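PDB 2OA9: R.MvaI, which is a monomeric restriction endonuclease that recognizes its DNA target sequence asymmetrically and probably cleaves it with a metal-dependent PD-(D/E)XK-type nuclease core. Local coordinates for residues K75-P80 with S147-S151; I211-A215 with K224-H228. One frame throughout, in Å; residues are numbered along the deposited sequence.

Contact 1 comes first along the chain and closes before contact 2 begins; their centres lie about 15 Å apart, on the same side of the chain's centre. Contact 2 is part of the hairpin of strands 207-215 and 225-235, inside a five-stranded antiparallel sheet. Strand 69-74 borders that sheet next to strand 225-235, and the loop that leaves it, 75-80, forms contact 1 with strand 143-151 of a separate three-stranded sheet. The loop therefore ties the two sheets together on its way to helix 83-91, which packs on both contacts. They meet directly where S76 OG packs 3.4 Å from D227 OD2.

Contact 1: residues K75-P80 with S147-S151; sequences KSPTNP and SVYWS
A classic beta bulge, with T78 and N79 set against the single residue Y149, joins loop 75-80 to the last residues of strand 143-151, an outer strand of its three-stranded sheet. Y149 O accepts a bond from N79 N and a weak, bent one from T78 N, and Y149 N returns a bond of 3.0 Å to N79 O. The Y149 ring lies beneath N79: CB of N79 sits over one face, 3.5 Å from the ring centroid, and the amide lies nearly parallel to the ring, their planes 14° apart. From there N79 ND2 reaches S147 O in a short but poorly aligned, weak bond. With an alanine in place of Y149, the N79 methylene and amide would probably lose the surface they lie on, and the amide would be freer to swing off S147 O.

Two residues beyond Y149, S151 N points almost straight (172°) at T78 OG1, 2.8 Å away. T78 places that oxygen opposite its own carbonyl carbon (chi1 -63°). S151 is the N-cap residue of helix 152-162, and S154 OG of that helix makes a further weak bond with T78 OG1. At the other end of the loop, W150 NE1 donates to K75 O at 2.9 Å, the oxygen lying in the indole plane while the donor stands above the carbonyl plane. P77 closes over the indole with a CH-pi contact from its CA to the five-membered ring, and its CG touches both W150 CZ2 and V148 CG1.

Further out, F232 meets W150 edge-to-face, and strand 131-138 pairs with the backbone of V148 and W150. Beyond the cis peptide that follows N79, P80 CD comes to 4.0 Å from V148 CG2.

Contact 2: residues I211-A215 with K224-H228; sequences IRIGA and KTHDH. With CD (cadmium ion), chain L.
In the beta hairpin of strands 207-215 and 225-235, G214 and H226 form an antiparallel hydrogen-bonded pair, G214 N to H226 O and H226 N to G214 O each measuring 2.8 Å, where strands 211-215 and 225-227 run 143° apart. Next to the pair, A215 CA makes a CH...O contact with K224 O.

I213 and T225 touch through their CG2 methyls, 3.7 Å apart, with D227 CB beside them. D227 OD1 reaches strand 211-215 through a water that donates to it and accepts from R212 N; a second water links R212 O to H228 N. OD1 also takes G229 N, while OD2 accepts from N84 ND2, so both carboxylate oxygens are bonded.

H226 and H228 share a cadmium ion through their NE2 atoms, at 2.3 Å and 2.2 Å. H226 swings CG anti to its backbone N (chi1 178°), carrying the ring outward to the metal, and Y216 stacks on that ring.

Helix 83-91 packs on the side that bears I213 and takes the T225 hydroxyl through T85 and R88. Strand 207-215 continues the sheet into strand 100-106, and strand 225-235 continues it into strand 69-74.

Contact 1: residues K75-P80 with S147-S151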
loop_
_atom_site.group_PDB
_atom_site.type_symbol
_atom_site.label_atom_id
_atom_site.label_comp_id
_atom_site.label_asym_id
_atom_site.label_seq_id
_atom_site.Cartn_x
_atom_site.Cartn_y
_atom_site.Cartn_z
ATOM N N LYS A 75 -1.526 -3.756 9.944
ATOM C CA LYS A 75 -2.239 -3.486 11.182
ATOM C C LYS A 75 -3.161 -4.630 11.514
ATOM O O LYS A 75 -4.009 -5.011 10.685
ATOM C CB LYS A 75 -3.032 -2.170 11.111
ATOM C CG LYS A 75 -3.855 -1.787 12.366
ATOM C CD LYS A 75 -2.954 -1.366 13.504
ATOM C CE LYS A 75 -3.793 -0.961 14.693
ATOM N NZ LYS A 75 -4.387 -2.148 15.370
ATOM N N SER A 76 -2.988 -5.121 12.741
ATOM C CA SER A 76 -3.841 -6.146 13.318
ATOM C C SER A 76 -5.225 -5.630 13.669
ATOM O O SER A 76 -5.400 -4.450 13.912
ATOM C CB SER A 76 -3.189 -6.737 14.568
ATOM O OG SER A 76 -2.118 -7.594 14.208
ATOM N N PRO A 77 -6.220 -6.511 13.695
ATOM C CA PRO A 77 -7.569 -6.091 14.086
ATOM C C PRO A 77 -7.678 -5.330 15.434
ATOM O O PRO A 77 -6.921 -5.546 16.405
ATOM C CB PRO A 77 -8.348 -7.412 14.107
ATOM C CG PRO A 77 -7.670 -8.252 13.159
ATOM C CD PRO A 77 -6.202 -7.925 13.336
ATOM N N THR A 78 -8.568 -4.371 15.449
ATOM C CA THR A 78 -8.900 -3.648 16.684
ATOM C C THR A 78 -9.524 -4.609 17.707
ATOM O O THR A 78 -9.242 -4.499 18.915
ATOM C CB THR A 78 -9.926 -2.564 16.352
ATOM O OG1 THR A 78 -9.349 -1.622 15.456
ATOM C CG2 THR A 78 -10.313 -1.687 17.614
ATOM N N ASN A 79 -10.387 -5.510 17.221
ATOM C CA ASN A 79 -11.290 -6.339 18.042
ATOM C C ASN A 79 -11.471 -7.711 17.476
ATOM O O ASN A 79 -11.520 -7.875 16.260
ATOM C CB ASN A 79 -12.698 -5.694 18.084
ATOM C CG ASN A 79 -13.772 -6.577 18.814
ATOM O OD1 ASN A 79 -13.972 -6.464 20.035
ATOM N ND2 ASN A 79 -14.464 -7.446 18.060
ATOM N N PRO A 80 -11.630 -8.730 18.294
ATOM C CA PRO A 80 -11.377 -8.685 19.739
ATOM C C PRO A 80 -9.895 -8.660 20.005
ATOM O O PRO A 80 -9.110 -8.782 19.082
ATOM C CB PRO A 80 -11.944 -10.027 20.204
ATOM C CG PRO A 80 -11.864 -10.921 19.042
ATOM C CD PRO A 80 -12.168 -10.034 17.874
ATOM N N SER A 147 -17.263 -10.939 13.857
ATOM C CA SER A 147 -16.806 -10.239 15.056
ATOM C C SER A 147 -15.483 -9.529 14.959
ATOM O O SER A 147 -15.251 -8.554 15.718
ATOM C CB SER A 147 -16.797 -11.196 16.251
ATOM O OG SER A 147 -15.760 -12.158 16.138
ATOM N N VAL A 148 -14.618 -9.974 14.064
ATOM C CA VAL A 148 -13.284 -9.431 13.939
ATOM C C VAL A 148 -13.349 -8.155 13.105
ATOM O O VAL A 148 -13.961 -8.139 12.025
ATOM C CB VAL A 148 -12.306 -10.483 13.316
ATOM C CG1 VAL A 148 -10.989 -9.842 13.064
ATOM C CG2 VAL A 148 -12.150 -11.719 14.238
ATOM N N TYR A 149 -12.756 -7.069 13.613
ATOM C CA TYR A 149 -12.838 -5.792 12.899
ATOM C C TYR A 149 -11.682 -4.892 13.176
ATOM O O TYR A 149 -10.967 -5.069 14.155
ATOM C CB TYR A 149 -14.175 -5.049 13.166
ATOM C CG TYR A 149 -14.380 -4.461 14.561
ATOM C CD1 TYR A 149 -13.695 -3.334 14.975
ATOM C CD2 TYR A 149 -15.327 -4.999 15.407
ATOM C CE1 TYR A 149 -13.931 -2.767 16.223
ATOM C CE2 TYR A 149 -15.572 -4.452 16.660
ATOM C CZ TYR A 149 -14.868 -3.344 17.062
ATOM O OH TYR A 149 -15.117 -2.876 18.334
ATOM N N TRP A 150 -11.529 -3.924 12.295
ATOM C CA TRP A 150 -10.591 -2.805 12.416
ATOM C C TRP A 150 -11.423 -1.567 12.542
ATOM O O TRP A 150 -12.284 -1.323 11.700
ATOM C CB TRP A 150 -9.715 -2.651 11.144
ATOM C CG TRP A 150 -8.769 -3.757 10.851
ATOM C CD1 TRP A 150 -7.437 -3.789 11.142
ATOM C CD2 TRP A 150 -9.062 -4.994 10.199
ATOM N NE1 TRP A 150 -6.871 -4.954 10.694
ATOM C CE2 TRP A 150 -7.856 -5.737 10.138
ATOM C CE3 TRP A 150 -10.225 -5.575 9.683
ATOM C CZ2 TRP A 150 -7.804 -7.008 9.577
ATOM C CZ3 TRP A 150 -10.166 -6.819 9.123
ATOM C CH2 TRP A 150 -8.957 -7.532 9.066
ATOM N N SER A 151 -11.218 -0.758 13.566
ATOM C CA SER A 151 -11.937 0.500 13.614
ATOM C C SER A 151 -11.475 1.491 12.564
ATOM O O SER A 151 -10.301 1.483 12.165
ATOM C CB SER A 151 -11.759 1.152 15.002
ATOM O OG SER A 151 -10.399 1.467 15.242
#

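Contact 2: residues I211-A215 with K224-H228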
loop_
_atom_site.group_PDB
_atom_site.type_symbol
_atom_site.label_atom_id
_atom_site.label_comp_id
_atom_site.label_asym_id
_atom_site.label_seq_id
_atom_site.Cartn_x
_atom_site.Cartn_y
_atom_site.Cartn_z
ATOM N N ILE A 211 -4.017 -11.301 4.954
ATOM C CA ILE A 211 -3.846 -11.900 6.294
ATOM C C ILE A 211 -2.720 -12.898 6.184
ATOM O O ILE A 211 -2.780 -13.817 5.376
ATOM C CB ILE A 211 -5.131 -12.559 6.712
ATOM C CG1 ILE A 211 -6.247 -11.526 6.757
ATOM C CG2 ILE A 211 -4.937 -13.308 8.048
ATOM C CD1 ILE A 211 -7.628 -12.134 6.985
ATOM N N ARG A 212 -1.696 -12.735 7.013
ATOM C CA ARG A 212 -0.512 -13.612 6.984
ATOM C C ARG A 212 -0.110 -13.861 8.417
ATOM O O ARG A 212 0.818 -13.243 8.963
ATOM C CB ARG A 212 0.593 -12.970 6.146
ATOM C CG ARG A 212 1.801 -13.823 5.883
ATOM C CD ARG A 212 3.011 -12.998 5.461
ATOM N NE ARG A 212 3.425 -13.222 4.077
ATOM C CZ ARG A 212 4.484 -13.946 3.686
ATOM N NH1 ARG A 212 5.268 -14.601 4.540
ATOM N NH2 ARG A 212 4.752 -14.029 2.393
ATOM N N ILE A 213 -0.821 -14.775 9.041
ATOM C CA ILE A 213 -0.629 -15.079 10.443
ATOM C C ILE A 213 0.056 -16.448 10.554
ATOM O O ILE A 213 -0.537 -17.491 10.250
ATOM C CB ILE A 213 -1.933 -15.137 11.191
ATOM C CG1 ILE A 213 -2.814 -13.950 10.874
ATOM C CG2 ILE A 213 -1.639 -15.188 12.696
ATOM C CD1 ILE A 213 -4.213 -14.035 11.405
ATOM N N GLY A 214 1.279 -16.434 11.022
ATOM C CA GLY A 214 2.036 -17.649 11.172
ATOM C C GLY A 214 2.144 -18.081 12.612
ATOM O O GLY A 214 1.499 -17.560 13.504
ATOM N N ALA A 215 3.006 -19.063 12.806
ATOM C CA ALA A 215 3.330 -19.587 14.120
ATOM C C ALA A 215 4.826 -19.866 14.227
ATOM O O ALA A 215 5.441 -20.408 13.306
ATOM C CB ALA A 215 2.523 -20.886 14.400
ATOM N N LYS A 224 3.318 -20.444 19.080
ATOM C CA LYS A 224 2.577 -19.205 19.323
ATOM C C LYS A 224 2.549 -18.323 18.100
ATOM O O LYS A 224 3.344 -18.479 17.173
ATOM C CB LYS A 224 3.216 -18.421 20.444
ATOM C CG LYS A 224 3.240 -19.193 21.769
ATOM C CD LYS A 224 2.797 -18.334 22.956
ATOM C CE LYS A 224 2.925 -19.115 24.270
ATOM N NZ LYS A 224 3.881 -18.486 25.244
ATOM N N THR A 225 1.638 -17.342 18.090
ATOM C CA THR A 225 1.413 -16.512 16.915
ATOM C C THR A 225 2.632 -15.686 16.466
ATOM O O THR A 225 3.281 -15.025 17.267
ATOM C CB THR A 225 0.233 -15.603 17.212
ATOM O OG1 THR A 225 -0.903 -16.429 17.503
ATOM C CG2 THR A 225 -0.155 -14.747 16.023
ATOM N N HIS A 226 2.922 -15.766 15.172
ATOM C CA HIS A 226 3.975 -14.974 14.555
ATOM C C HIS A 226 3.309 -14.178 13.443
ATOM O O HIS A 226 2.969 -14.708 12.404
ATOM C CB HIS A 226 5.067 -15.904 14.016
ATOM C CG HIS A 226 6.188 -15.195 13.323
ATOM N ND1 HIS A 226 7.032 -15.849 12.450
ATOM C CD2 HIS A 226 6.644 -13.918 13.408
ATOM C CE1 HIS A 226 7.925 -14.988 11.981
ATOM N NE2 HIS A 226 7.709 -13.808 12.545
ATOM N N ASP A 227 3.115 -12.890 13.661
ATOM C CA ASP A 227 2.321 -12.075 12.749
ATOM C C ASP A 227 2.947 -10.687 12.679
ATOM O O ASP A 227 3.137 -10.078 13.714
ATOM C CB ASP A 227 0.912 -11.990 13.345
ATOM C CG ASP A 227 -0.072 -11.127 12.518
ATOM O OD1 ASP A 227 0.150 -10.878 11.340
ATOM O OD2 ASP A 227 -1.114 -10.655 13.018
ATOM N N HIS A 228 3.267 -10.190 11.484
ATOM C CA HIS A 228 3.819 -8.831 11.342
ATOM C C HIS A 228 2.738 -7.779 11.051
ATOM O O HIS A 228 3.054 -6.593 10.899
ATOM C CB HIS A 228 4.979 -8.824 10.318
ATOM C CG HIS A 228 6.169 -9.630 10.761
ATOM N ND1 HIS A 228 6.788 -10.569 9.962
ATOM C CD2 HIS A 228 6.824 -9.661 11.946
ATOM C CE1 HIS A 228 7.777 -11.135 10.630
ATOM N NE2 HIS A 228 7.826 -10.600 11.837
HETATM CD CD CD L . 9.242 -12.078 12.635
HETATM O O HOH W 1 -1.667 -10.892 9.217
HETATM O O HOH W 2 2.721 -11.375 8.990
#